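Neurotoxin (Clostridium botulinum, PDB 3N7L) probably binds gangliosides on nerve-cell membranes, serving as the receptor-binding domain of a mosaic D/C botulinum neurotoxin. Local coordinates at residues A[185-188]-A[189-193]; A[222-225]-A[226-230]. All blocks are in the same frame, centred on the assembly; numbering follows the deposited sequence.

Both contacts are local and lie near the protein surface, yet they belong to different elements of the two-domain binding fragment. Interaction 1 (185-193) turns the chain at the end of strand 180-187; interaction 2 (222-230) unwinds helix 217-226 on the way to the C-terminal trefoil domain. Their centres are 34 Å apart and they do not touch. In each, a hydroxyl returns to a carbonyl three residues earlier, but the surroundings differ. Interaction 1 adds a lysine ammonium and has no buried residue among those that touch, whereas interaction 2 combines backbone bonds of a helix end with leucine packing that reaches the neighbouring sheet.

Interaction 1 of 2, residues A[185-188]-A[189-193]; sequences MNKI and PNTGL
Thr191 and Lys187 converge on one acceptor, the carbonyl oxygen of Ile188, and their two hydrogen bonds carry most of the polar chemistry of this turn. Thr191 OG1 donates a hydrogen bond to Ile188 O across 2.6 Å, approaching in the carbonyl plane at a C=O...donor angle of 155°. Lys187 NZ reaches the same Ile188 O at 2.8 Å but comes from above that plane, 50° out of it. The different approaches let one oxygen take both donors. Bends at chi2 and at chi4 carry the lysine chain forward past the end of its strand and turn NZ in toward the carbonyl of the very next residue. Ile188 O is gripped by two donors, one of them an ammonium whose charge is probably partly offset by the negative end of the carbonyl.

The backbone explains why a threonine can reach back three residues. Pro189 and Asn190 occupy the middle positions of a beta turn close to type II, with Asn190 at positive phi (59°), and this reverses the chain where strand 180-187 leaves the sheet of the N-terminal, concanavalin-like half. The neighbouring strand 91-93 and the residues before it steady the turn: Ile188 pairs through its backbone with Gly90, and Thr191 OG1 also accepts from Gly90 N, so the hydroxyl ties the turn to the adjacent chain as well as to itself.

Apolar contacts fill in around the polar group. Ile188 CG2 meets Thr191 CG2 at 3.6 Å, the two side chains crossing at about a right angle, and Ile188 CG2 also lies 3.9 Å from Pro189 CD. Farther round, Lys187 CE rests 3.9 Å from CD1 of the poorly ordered Leu193, again nearly at right angles, while the lysine chain touches Pro89 and Tyr91.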
loop_
_atom_site.group_PDB
_atom_site.type_symbol
_atom_site.label_atom_id
_atom_site.label_comp_id
_atom_site.label_asym_id
_atom_site.label_seq_id
_atom_site.Cartn_x
_atom_site.Cartn_y
_atom_site.Cartn_z
ATOM N N MET A 185 -11.155 15.136 8.765
ATOM C CA MET A 185 -10.450 14.564 9.900
ATOM C C MET A 185 -10.698 15.383 11.162
ATOM O O MET A 185 -10.078 16.434 11.376
ATOM C CB MET A 185 -8.962 14.483 9.590
ATOM C CG MET A 185 -8.698 13.765 8.286
ATOM S SD MET A 185 -6.982 13.382 8.057
ATOM C CE MET A 185 -6.854 11.886 9.033
ATOM N N ASN A 186 -11.615 14.888 11.989
ATOM C CA ASN A 186 -11.975 15.561 13.230
ATOM C C ASN A 186 -11.585 14.768 14.464
ATOM O O ASN A 186 -12.009 13.628 14.655
ATOM C CB ASN A 186 -13.475 15.848 13.263
ATOM C CG ASN A 186 -13.924 16.709 12.108
ATOM O OD1 ASN A 186 -13.253 17.671 11.743
ATOM N ND2 ASN A 186 -15.073 16.376 11.531
ATOM N N LYS A 187 -10.770 15.397 15.302
ATOM C CA LYS A 187 -10.292 14.788 16.534
ATOM C C LYS A 187 -11.440 14.505 17.508
ATOM O O LYS A 187 -12.361 15.309 17.646
ATOM C CB LYS A 187 -9.266 15.718 17.191
ATOM C CG LYS A 187 -8.721 15.244 18.535
ATOM C CD LYS A 187 -7.867 13.993 18.404
ATOM C CE LYS A 187 -7.130 13.692 19.709
ATOM N NZ LYS A 187 -8.040 13.448 20.871
ATOM N N ILE A 188 -11.384 13.352 18.165
ATOM C CA ILE A 188 -12.395 12.964 19.150
ATOM C C ILE A 188 -11.738 13.192 20.501
ATOM O O ILE A 188 -10.741 12.550 20.822
ATOM C CB ILE A 188 -12.748 11.474 19.044
ATOM C CG1 ILE A 188 -13.290 11.160 17.651
ATOM C CG2 ILE A 188 -13.766 11.103 20.118
ATOM C CD1 ILE A 188 -13.417 9.679 17.386
ATOM N N PRO A 189 -12.287 14.106 21.315
ATOM C CA PRO A 189 -11.692 14.377 22.627
ATOM C C PRO A 189 -11.528 13.188 23.570
ATOM O O PRO A 189 -12.318 12.240 23.556
ATOM C CB PRO A 189 -12.602 15.466 23.202
ATOM C CG PRO A 189 -13.913 15.218 22.533
ATOM C CD PRO A 189 -13.514 14.895 21.118
ATOM N N ASN A 190 -10.472 13.248 24.372
ATOM C CA ASN A 190 -10.176 12.226 25.361
ATOM C C ASN A 190 -9.977 10.819 24.817
ATOM O O ASN A 190 -10.386 9.842 25.444
ATOM C CB ASN A 190 -11.283 12.229 26.417
ATOM C CG ASN A 190 -11.421 13.576 27.095
ATOM O OD1 ASN A 190 -12.509 14.152 27.154
ATOM N ND2 ASN A 190 -10.306 14.092 27.603
ATOM N N THR A 191 -9.346 10.707 23.656
ATOM C CA THR A 191 -9.095 9.394 23.083
ATOM C C THR A 191 -7.607 9.057 23.120
ATOM O O THR A 191 -7.125 8.239 22.342
ATOM C CB THR A 191 -9.629 9.287 21.639
ATOM O OG1 THR A 191 -9.226 10.437 20.885
ATOM C CG2 THR A 191 -11.150 9.183 21.645
ATOM N N GLY A 192 -6.891 9.697 24.040
ATOM C CA GLY A 192 -5.470 9.436 24.202
ATOM C C GLY A 192 -4.538 10.294 23.373
ATOM O O GLY A 192 -3.559 9.788 22.820
ATOM N N LEU A 193 -4.831 11.588 23.293
ATOM C CA LEU A 193 -4.007 12.511 22.518
ATOM C C LEU A 193 -2.518 12.376 22.839
ATOM O O LEU A 193 -2.051 12.843 23.881
ATOM C CB LEU A 193 -4.459 13.954 22.765
ATOM C CG LEU A 193 -3.598 15.057 22.146
ATOM C CD1 LEU A 193 -3.482 14.854 20.642
ATOM C CD2 LEU A 193 -4.219 16.410 22.461
#

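Interaction 2 of 2, residues A[222-225]-A[226-230]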
loop_
_atom_site.group_PDB
_atom_site.type_symbol
_atom_site.label_atom_id
_atom_site.label_comp_id
_atom_site.label_asym_id
_atom_site.label_seq_id
_atom_site.Cartn_x
_atom_site.Cartn_y
_atom_site.Cartn_z
ATOM N N ILE A 222 -13.748 -8.601 -7.330
ATOM C CA ILE A 222 -13.770 -8.199 -8.730
ATOM C C ILE A 222 -13.672 -6.672 -8.748
ATOM O O ILE A 222 -12.962 -6.088 -9.570
ATOM C CB ILE A 222 -15.075 -8.655 -9.432
ATOM C CG1 ILE A 222 -15.016 -10.162 -9.697
ATOM C CG2 ILE A 222 -15.270 -7.894 -10.741
ATOM C CD1 ILE A 222 -16.248 -10.716 -10.380
ATOM N N LEU A 223 -14.383 -6.031 -7.824
ATOM C CA LEU A 223 -14.354 -4.577 -7.719
ATOM C C LEU A 223 -12.926 -4.157 -7.378
ATOM O O LEU A 223 -12.345 -3.292 -8.031
ATOM C CB LEU A 223 -15.303 -4.106 -6.617
ATOM C CG LEU A 223 -15.420 -2.595 -6.416
ATOM C CD1 LEU A 223 -15.893 -1.941 -7.707
ATOM C CD2 LEU A 223 -16.397 -2.306 -5.279
ATOM N N PHE A 224 -12.381 -4.789 -6.346
ATOM C CA PHE A 224 -11.022 -4.538 -5.874
ATOM C C PHE A 224 -10.027 -4.514 -7.043
ATOM O O PHE A 224 -9.302 -3.540 -7.250
ATOM C CB PHE A 224 -10.641 -5.645 -4.881
ATOM C CG PHE A 224 -9.245 -5.542 -4.337
ATOM C CD1 PHE A 224 -8.466 -6.685 -4.190
ATOM C CD2 PHE A 224 -8.725 -4.319 -3.919
ATOM C CE1 PHE A 224 -7.190 -6.616 -3.629
ATOM C CE2 PHE A 224 -7.451 -4.238 -3.358
ATOM C CZ PHE A 224 -6.681 -5.386 -3.210
ATOM N N ASN A 225 -10.009 -5.591 -7.813
ATOM C CA ASN A 225 -9.096 -5.701 -8.937
ATOM C C ASN A 225 -9.358 -4.727 -10.087
ATOM O O ASN A 225 -8.417 -4.191 -10.671
ATOM C CB ASN A 225 -9.104 -7.141 -9.445
ATOM C CG ASN A 225 -8.480 -8.104 -8.451
ATOM O OD1 ASN A 225 -8.882 -9.267 -8.352
ATOM N ND2 ASN A 225 -7.477 -7.625 -7.713
ATOM N N SER A 226 -10.624 -4.480 -10.399
ATOM C CA SER A 226 -10.974 -3.581 -11.497
ATOM C C SER A 226 -10.541 -2.132 -11.278
ATOM O O SER A 226 -10.457 -1.354 -12.231
ATOM C CB SER A 226 -12.486 -3.615 -11.749
ATOM O OG SER A 226 -13.190 -2.922 -10.729
ATOM N N LEU A 227 -10.284 -1.764 -10.027
ATOM C CA LEU A 227 -9.860 -0.401 -9.706
ATOM C C LEU A 227 -8.337 -0.267 -9.702
ATOM O O LEU A 227 -7.794 0.766 -9.317
ATOM C CB LEU A 227 -10.422 0.017 -8.338
ATOM C CG LEU A 227 -11.842 0.603 -8.275
ATOM C CD1 LEU A 227 -12.794 -0.239 -9.109
ATOM C CD2 LEU A 227 -12.306 0.663 -6.820
ATOM N N GLN A 228 -7.648 -1.310 -10.140
ATOM C CA GLN A 228 -6.192 -1.289 -10.161
ATOM C C GLN A 228 -5.611 -1.590 -11.529
ATOM O O GLN A 228 -6.272 -2.187 -12.378
ATOM C CB GLN A 228 -5.636 -2.335 -9.194
ATOM C CG GLN A 228 -5.827 -2.037 -7.732
ATOM C CD GLN A 228 -5.329 -3.171 -6.863
ATOM O OE1 GLN A 228 -6.011 -4.184 -6.690
ATOM N NE2 GLN A 228 -4.124 -3.019 -6.324
ATOM N N TYR A 229 -4.370 -1.151 -11.733
ATOM C CA TYR A 229 -3.634 -1.451 -12.953
ATOM C C TYR A 229 -2.660 -2.482 -12.411
ATOM O O TYR A 229 -1.570 -2.145 -11.954
ATOM C CB TYR A 229 -2.885 -0.227 -13.475
ATOM C CG TYR A 229 -3.781 0.802 -14.118
ATOM C CD1 TYR A 229 -4.283 1.873 -13.383
ATOM C CD2 TYR A 229 -4.131 0.703 -15.467
ATOM C CE1 TYR A 229 -5.110 2.824 -13.970
ATOM C CE2 TYR A 229 -4.963 1.651 -16.070
ATOM C CZ TYR A 229 -5.447 2.710 -15.313
ATOM O OH TYR A 229 -6.257 3.666 -15.893
ATOM N N THR A 230 -3.077 -3.740 -12.443
ATOM C CA THR A 230 -2.277 -4.823 -11.891
ATOM C C THR A 230 -0.879 -5.058 -12.452
ATOM O O THR A 230 -0.096 -5.774 -11.830
ATOM C CB THR A 230 -3.059 -6.148 -11.926
ATOM O OG1 THR A 230 -3.346 -6.503 -13.283
ATOM C CG2 THR A 230 -4.369 -6.001 -11.160
#
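Ser226 bonds twice to the helical turn before it. Its OG donates to Leu223 O at 2.9 Å, tilted 23° from the carbonyl plane, and its backbone N donates to Ile222 O at 3.0 Å, a regular helical bond. The hydroxyl gets there because chi1 is 74°, which sets OG between the backbone N and the carbonyl carbon and leaves it facing the preceding turn. Leu227 N then shares itself between two weak bonds, to Leu223 O at 3.3 Å and to Phe224 O at 3.4 Å, so the serine hydroxyl supplements a carbonyl whose backbone partner is already slipping away. Gln228 N closes on Asn225 O at 3.0 Å, one residue tighter than in an alpha helix.

This sequence is the fraying C-terminus of helix 217-226: four-residue spacing gives way to three-residue spacing, and Leu227 is the first residue to leave helical backbone angles. The helix lies against the sheet of the N-terminal, concanavalin-like half, and its end releases the chain toward the C-terminal trefoil half.

Two side-chain pairs follow the unwinding. Leu223 CD1 meets Leu227 CD1 at 3.8 Å, and Leu227 CD1 also folds over Leu223 O at 3.3 Å. In the second pair, one end of the Gln228 amide lies over a face of the Phe224 ring, offset toward its rim, and the rest of the group runs out beyond the rim; the planes are 34° apart.

Beyond this shell the sheet probably helps to position these groups. Leu223 and Leu227 both press on Phe144 of strand 143-150, whose ring also meets that of Phe224, while Trp78 of strand 72-82 touches both Leu227 and Gln228; past the helix end, the ring of Tyr229 meets Phe40 edge-to-face.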